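Local structure of nuclear receptor subfamily 1 group I member 3 (1XNX) at residues Y48-V62 against F126-A140. The protein acts as a ligand-responsive nuclear receptor that, paired with RXR, binds and transactivates retinoic acid, phenobarbital and xenobiotic response elements. Numbering follows the deposited sequence.
Sequences YLFMHHRPFQPRGPV and FCGPLCYKMEDAVHA. With ATE (16,17-androstene-3-ol), chain C.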
loop_
_atom_site.group_PDB
_atom_site.type_symbol
_atom_site.label_atom_id
_atom_site.label_comp_id
_atom_site.label_asym_id
_atom_site.label_seq_id
_atom_site.Cartn_x
_atom_site.Cartn_y
_atom_site.Cartn_z
ATOM N N TYR A 48 -2.337 12.330 19.977
ATOM C CA TYR A 48 -1.385 11.404 19.354
ATOM C C TYR A 48 -1.955 10.685 18.131
ATOM O O TYR A 48 -1.201 10.147 17.307
ATOM C CB TYR A 48 -0.853 10.381 20.371
ATOM C CG TYR A 48 -1.912 9.689 21.205
ATOM C CD1 TYR A 48 -2.583 8.549 20.737
ATOM C CD2 TYR A 48 -2.259 10.186 22.460
ATOM C CE1 TYR A 48 -3.576 7.924 21.510
ATOM C CE2 TYR A 48 -3.243 9.580 23.231
ATOM C CZ TYR A 48 -3.899 8.452 22.759
ATOM O OH TYR A 48 -4.867 7.869 23.553
ATOM N N LEU A 49 -3.277 10.678 18.001
ATOM C CA LEU A 49 -3.895 10.040 16.852
ATOM C C LEU A 49 -3.496 10.774 15.576
ATOM O O LEU A 49 -3.560 10.204 14.479
ATOM C CB LEU A 49 -5.416 10.042 16.998
ATOM C CG LEU A 49 -6.141 8.757 17.437
ATOM C CD1 LEU A 49 -5.271 7.869 18.316
ATOM C CD2 LEU A 49 -7.407 9.162 18.163
ATOM N N PHE A 50 -3.088 12.036 15.715
ATOM C CA PHE A 50 -2.679 12.839 14.561
ATOM C C PHE A 50 -1.264 12.542 14.080
ATOM O O PHE A 50 -0.871 13.009 13.007
ATOM C CB PHE A 50 -2.753 14.331 14.867
ATOM C CG PHE A 50 -4.144 14.880 14.951
ATOM C CD1 PHE A 50 -4.867 14.820 16.142
ATOM C CD2 PHE A 50 -4.724 15.505 13.847
ATOM C CE1 PHE A 50 -6.149 15.386 16.227
ATOM C CE2 PHE A 50 -5.994 16.065 13.926
ATOM C CZ PHE A 50 -6.706 16.005 15.118
ATOM N N MET A 51 -0.494 11.786 14.862
ATOM C CA MET A 51 0.880 11.469 14.491
ATOM C C MET A 51 0.984 10.095 13.850
ATOM O O MET A 51 0.420 9.126 14.360
ATOM C CB MET A 51 1.779 11.504 15.719
ATOM C CG MET A 51 1.838 12.847 16.439
ATOM S SD MET A 51 2.860 12.744 17.941
ATOM C CE MET A 51 4.481 13.002 17.258
ATOM N N HIS A 52 1.712 9.988 12.742
ATOM C CA HIS A 52 1.826 8.686 12.099
ATOM C C HIS A 52 3.024 7.938 12.642
ATOM O O HIS A 52 3.037 6.710 12.660
ATOM C CB HIS A 52 1.951 8.818 10.574
ATOM C CG HIS A 52 3.299 9.279 10.112
ATOM N ND1 HIS A 52 3.774 10.555 10.343
ATOM C CD2 HIS A 52 4.273 8.632 9.429
ATOM C CE1 HIS A 52 4.980 10.673 9.818
ATOM N NE2 HIS A 52 5.307 9.522 9.259
ATOM N N HIS A 53 4.031 8.683 13.077
ATOM C CA HIS A 53 5.238 8.080 13.623
ATOM C C HIS A 53 5.352 8.432 15.103
ATOM O O HIS A 53 5.634 9.583 15.450
ATOM C CB HIS A 53 6.466 8.595 12.880
ATOM C CG HIS A 53 7.730 7.893 13.258
ATOM N ND1 HIS A 53 8.079 6.662 12.745
ATOM C CD2 HIS A 53 8.708 8.231 14.132
ATOM C CE1 HIS A 53 9.220 6.271 13.285
ATOM N NE2 HIS A 53 9.623 7.204 14.130
ATOM N N ARG A 54 5.146 7.451 15.978
ATOM C CA ARG A 54 5.203 7.715 17.416
ATOM C C ARG A 54 5.610 6.500 18.233
ATOM O O ARG A 54 4.915 6.114 19.172
ATOM C CB ARG A 54 3.836 8.212 17.897
ATOM C CG ARG A 54 2.691 7.743 17.030
ATOM C CD ARG A 54 1.367 7.784 17.759
ATOM N NE ARG A 54 0.258 7.497 16.860
ATOM C CZ ARG A 54 -0.808 6.776 17.191
ATOM N NH1 ARG A 54 -0.905 6.262 18.410
ATOM N NH2 ARG A 54 -1.777 6.573 16.303
ATOM N N PRO A 55 6.764 5.898 17.911
ATOM C CA PRO A 55 7.254 4.711 18.620
ATOM C C PRO A 55 7.310 4.774 20.150
ATOM O O PRO A 55 7.010 3.784 20.821
ATOM C CB PRO A 55 8.637 4.494 18.008
ATOM C CG PRO A 55 9.070 5.875 17.680
ATOM C CD PRO A 55 7.825 6.470 17.064
ATOM N N PHE A 56 7.682 5.929 20.701
ATOM C CA PHE A 56 7.810 6.066 22.154
ATOM C C PHE A 56 6.825 7.038 22.795
ATOM O O PHE A 56 6.896 7.306 23.995
ATOM C CB PHE A 56 9.237 6.510 22.523
ATOM C CG PHE A 56 10.319 5.667 21.907
ATOM C CD1 PHE A 56 10.968 6.081 20.744
ATOM C CD2 PHE A 56 10.670 4.441 22.470
ATOM C CE1 PHE A 56 11.954 5.283 20.153
ATOM C CE2 PHE A 56 11.654 3.638 21.884
ATOM C CZ PHE A 56 12.294 4.057 20.726
ATOM N N GLN A 57 5.908 7.567 22.004
ATOM C CA GLN A 57 4.941 8.528 22.518
ATOM C C GLN A 57 3.960 7.881 23.506
ATOM O O GLN A 57 3.425 6.803 23.256
ATOM C CB GLN A 57 4.170 9.155 21.346
ATOM C CG GLN A 57 3.612 10.531 21.623
ATOM C CD GLN A 57 4.704 11.583 21.769
ATOM O OE1 GLN A 57 5.546 11.752 20.885
ATOM N NE2 GLN A 57 4.689 12.300 22.887
ATOM N N PRO A 58 3.734 8.526 24.658
ATOM C CA PRO A 58 2.803 7.987 25.656
ATOM C C PRO A 58 1.345 8.336 25.297
ATOM O O PRO A 58 1.105 9.228 24.484
ATOM C CB PRO A 58 3.276 8.650 26.948
ATOM C CG PRO A 58 3.778 9.977 26.469
ATOM C CD PRO A 58 4.546 9.616 25.225
ATOM N N ARG A 59 0.376 7.643 25.897
ATOM C CA ARG A 59 -1.037 7.897 25.606
ATOM C C ARG A 59 -1.866 8.388 26.787
ATOM O O ARG A 59 -2.985 8.869 26.611
ATOM C CB ARG A 59 -1.702 6.640 25.051
ATOM C CG ARG A 59 -1.129 6.133 23.755
ATOM C CD ARG A 59 -2.023 5.050 23.198
ATOM N NE ARG A 59 -1.461 4.437 22.000
ATOM C CZ ARG A 59 -0.443 3.588 22.008
ATOM N NH1 ARG A 59 0.126 3.249 23.154
ATOM N NH2 ARG A 59 0.003 3.084 20.871
ATOM N N GLY A 60 -1.343 8.249 27.994
ATOM C CA GLY A 60 -2.093 8.717 29.145
ATOM C C GLY A 60 -3.493 8.139 29.313
ATOM O O GLY A 60 -3.706 6.950 29.075
ATOM N N PRO A 61 -4.473 8.967 29.721
ATOM C CA PRO A 61 -5.871 8.591 29.947
ATOM C C PRO A 61 -6.574 7.802 28.853
ATOM O O PRO A 61 -6.468 8.111 27.666
ATOM C CB PRO A 61 -6.547 9.936 30.219
ATOM C CG PRO A 61 -5.700 10.904 29.480
ATOM C CD PRO A 61 -4.325 10.425 29.838
ATOM N N VAL A 62 -7.316 6.787 29.276
ATOM C CA VAL A 62 -8.053 5.935 28.361
ATOM C C VAL A 62 -9.404 6.509 27.940
ATOM O O VAL A 62 -9.753 6.477 26.764
ATOM C CB VAL A 62 -8.299 4.555 28.984
ATOM C CG1 VAL A 62 -9.176 3.732 28.075
ATOM C CG2 VAL A 62 -6.978 3.853 29.224
ATOM N N PHE A 126 -5.410 5.119 7.606
ATOM C CA PHE A 126 -5.284 6.567 7.450
ATOM C C PHE A 126 -6.651 7.165 7.170
ATOM O O PHE A 126 -7.146 7.115 6.032
ATOM C CB PHE A 126 -4.324 6.917 6.318
ATOM C CG PHE A 126 -2.891 6.607 6.632
ATOM C CD1 PHE A 126 -2.421 5.304 6.580
ATOM C CD2 PHE A 126 -2.022 7.615 7.042
ATOM C CE1 PHE A 126 -1.097 5.007 6.935
ATOM C CE2 PHE A 126 -0.709 7.327 7.397
ATOM C CZ PHE A 126 -0.243 6.022 7.345
ATOM N N CYS A 127 -7.263 7.714 8.220
ATOM C CA CYS A 127 -8.583 8.329 8.130
ATOM C C CYS A 127 -8.467 9.831 8.330
ATOM O O CYS A 127 -8.383 10.314 9.463
ATOM C CB CYS A 127 -9.505 7.724 9.185
ATOM S SG CYS A 127 -9.586 5.936 9.057
ATOM N N GLY A 128 -8.484 10.569 7.221
ATOM C CA GLY A 128 -8.345 12.011 7.295
ATOM C C GLY A 128 -6.937 12.278 7.785
ATOM O O GLY A 128 -5.972 11.675 7.294
ATOM N N PRO A 129 -6.783 13.185 8.760
ATOM C CA PRO A 129 -5.482 13.538 9.342
ATOM C C PRO A 129 -5.134 12.594 10.500
ATOM O O PRO A 129 -4.195 12.829 11.245
ATOM C CB PRO A 129 -5.717 14.955 9.835
ATOM C CG PRO A 129 -7.143 14.874 10.329
ATOM C CD PRO A 129 -7.826 14.136 9.196
ATOM N N LEU A 130 -5.905 11.526 10.640
ATOM C CA LEU A 130 -5.705 10.568 11.720
ATOM C C LEU A 130 -4.971 9.304 11.298
ATOM O O LEU A 130 -5.066 8.870 10.158
ATOM C CB LEU A 130 -7.067 10.204 12.328
ATOM C CG LEU A 130 -7.502 10.944 13.600
ATOM C CD1 LEU A 130 -6.922 12.346 13.629
ATOM C CD2 LEU A 130 -9.015 10.965 13.677
ATOM N N CYS A 131 -4.224 8.714 12.218
ATOM C CA CYS A 131 -3.505 7.488 11.902
ATOM C C CYS A 131 -3.719 6.450 13.010
ATOM O O CYS A 131 -3.155 6.562 14.098
ATOM C CB CYS A 131 -2.012 7.774 11.730
ATOM S SG CYS A 131 -1.047 6.285 11.417
ATOM N N TYR A 132 -4.533 5.439 12.729
ATOM C CA TYR A 132 -4.805 4.422 13.723
ATOM C C TYR A 132 -3.806 3.272 13.712
ATOM O O TYR A 132 -3.415 2.780 12.657
ATOM C CB TYR A 132 -6.228 3.877 13.556
ATOM C CG TYR A 132 -7.310 4.913 13.778
ATOM C CD1 TYR A 132 -8.037 5.435 12.702
ATOM C CD2 TYR A 132 -7.614 5.371 15.066
ATOM C CE1 TYR A 132 -9.035 6.382 12.899
ATOM C CE2 TYR A 132 -8.619 6.324 15.277
ATOM C CZ TYR A 132 -9.324 6.821 14.184
ATOM O OH TYR A 132 -10.329 7.737 14.371
ATOM N N LYS A 133 -3.401 2.858 14.906
ATOM C CA LYS A 133 -2.462 1.766 15.079
ATOM C C LYS A 133 -3.134 0.744 15.979
ATOM O O LYS A 133 -3.931 1.110 16.852
ATOM C CB LYS A 133 -1.186 2.274 15.741
ATOM C CG LYS A 133 -0.522 3.414 14.994
ATOM C CD LYS A 133 0.616 3.994 15.800
ATOM C CE LYS A 133 1.389 4.990 14.983
ATOM N NZ LYS A 133 1.794 4.374 13.693
ATOM N N MET A 134 -2.810 -0.534 15.781
ATOM C CA MET A 134 -3.409 -1.595 16.585
ATOM C C MET A 134 -3.182 -1.345 18.070
ATOM O O MET A 134 -4.050 -1.632 18.902
ATOM C CB MET A 134 -2.830 -2.962 16.212
ATOM C CG MET A 134 -3.650 -4.124 16.779
ATOM S SD MET A 134 -2.795 -5.712 16.851
ATOM C CE MET A 134 -2.184 -5.674 18.503
ATOM N N GLU A 135 -2.017 -0.795 18.398
ATOM C CA GLU A 135 -1.683 -0.516 19.787
ATOM C C GLU A 135 -2.680 0.444 20.435
ATOM O O GLU A 135 -2.893 0.388 21.642
ATOM C CB GLU A 135 -0.274 0.064 19.895
ATOM C CG GLU A 135 0.834 -0.831 19.353
ATOM C CD GLU A 135 0.759 -1.031 17.837
ATOM O OE1 GLU A 135 0.170 -0.169 17.135
ATOM O OE2 GLU A 135 1.308 -2.045 17.347
ATOM N N ASP A 136 -3.297 1.316 19.642
ATOM C CA ASP A 136 -4.258 2.268 20.191
ATOM C C ASP A 136 -5.495 1.546 20.704
ATOM O O ASP A 136 -6.091 1.944 21.713
ATOM C CB ASP A 136 -4.673 3.302 19.139
ATOM C CG ASP A 136 -3.480 4.003 18.503
ATOM O OD1 ASP A 136 -2.479 4.261 19.219
ATOM O OD2 ASP A 136 -3.553 4.303 17.283
ATOM N N ALA A 137 -5.883 0.486 20.006
ATOM C CA ALA A 137 -7.046 -0.296 20.405
ATOM C C ALA A 137 -6.661 -1.095 21.649
ATOM O O ALA A 137 -7.494 -1.330 22.534
ATOM C CB ALA A 137 -7.479 -1.234 19.265
ATOM N N VAL A 138 -5.394 -1.505 21.713
ATOM C CA VAL A 138 -4.898 -2.248 22.870
ATOM C C VAL A 138 -5.078 -1.379 24.115
ATOM O O VAL A 138 -5.635 -1.815 25.116
ATOM C CB VAL A 138 -3.407 -2.593 22.717
ATOM C CG1 VAL A 138 -2.916 -3.302 23.959
ATOM C CG2 VAL A 138 -3.193 -3.464 21.470
ATOM N N HIS A 139 -4.613 -0.139 24.018
ATOM C CA HIS A 139 -4.697 0.844 25.090
ATOM C C HIS A 139 -6.141 1.122 25.511
ATOM O O HIS A 139 -6.379 1.602 26.624
ATOM C CB HIS A 139 -4.049 2.151 24.626
ATOM C CG HIS A 139 -3.852 3.151 25.719
ATOM N ND1 HIS A 139 -2.868 3.023 26.677
ATOM C CD2 HIS A 139 -4.519 4.291 26.015
ATOM C CE1 HIS A 139 -2.938 4.043 27.513
ATOM N NE2 HIS A 139 -3.931 4.826 27.135
ATOM N N ALA A 140 -7.100 0.842 24.623
ATOM C CA ALA A 140 -8.522 1.059 24.922
ATOM C C ALA A 140 -9.151 -0.168 25.598
ATOM O O ALA A 140 -10.348 -0.168 25.920
ATOM C CB ALA A 140 -9.285 1.384 23.648
HETATM O O1 ATE C . -15.457 -0.905 15.339
HETATM C C3 ATE C . -14.928 -0.458 16.588
HETATM C C2 ATE C . -14.353 0.952 16.321
HETATM C C1 ATE C . -13.014 0.915 15.570
HETATM C C4 ATE C . -13.977 -1.606 16.992
HETATM C C5 ATE C . -12.680 -1.566 16.145
HETATM C C6 ATE C . -11.751 -2.706 16.607
HETATM C C10 ATE C . -11.977 -0.151 16.045
HETATM C C19 ATE C . -11.535 0.313 17.484
HETATM C C9 ATE C . -10.656 -0.173 15.188
HETATM C C11 ATE C . -9.919 1.184 15.046
HETATM C C8 ATE C . -9.730 -1.347 15.717
HETATM C C7 ATE C . -10.427 -2.728 15.836
HETATM C C14 ATE C . -8.408 -1.393 14.896
HETATM C C15 ATE C . -7.315 -2.431 15.141
HETATM C C13 ATE C . -7.666 -0.025 14.738
HETATM C C12 ATE C . -8.598 1.108 14.252
HETATM C C18 ATE C . -6.985 0.471 16.060
HETATM C C17 ATE C . -6.521 -0.595 13.921
HETATM C C16 ATE C . -6.324 -1.918 14.115
HETATM O O HOH W 1 4.798 5.001 14.939
#
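Arg54 and Arg59 converge on Asp136, a buried carboxylate in helix 134-139. Arg54 can be followed outward from CB: CG and CD run along CE of Lys133, passing it in the opposite direction. Arg54 NE turns back to its own loop, donating to Met51 O (3.0 Å, 163°). Lys133 CD sits over the centre of one guanidinium face, while Tyr48 O lies above the rim of the opposite face. At the tip, Arg54 NH1 meets Asp136 OD1 at 2.7 Å and NH2 meets Asp136 OD2 at 3.0 Å, an end-on, two-pronged salt bridge on the syn side with the planes only 7° apart; NH2 also makes a weak bond to Cys131 O. Arg59 grips Asp136 OD1 side-on from the anti side through NE (3.0 Å) and NH2. Lys133 N approaches OD2 from the face opposite Arg54 NH2, so five N-H groups fix the carboxylate. Replacing Asp136 by an alanine removes the carboxylate, and would probably leave both arginines without their shared counter-charge and Arg59 less fixed in its rotation. Flanking this network, Arg59 CB lies over the His139 ring, whose NE2 donates in the ring plane to Gly60 O (2.9 Å). Lys133, bent at its last torsion (chi4 -53°), brings NZ to His52 O (2.8 Å). The arrangement ties the loop before helix 62-85 to the strand-and-helix wall of a nuclear-receptor ligand-binding domain, whose Tyr132, Lys133, Met134 and Ala137 line the androstenol pocket.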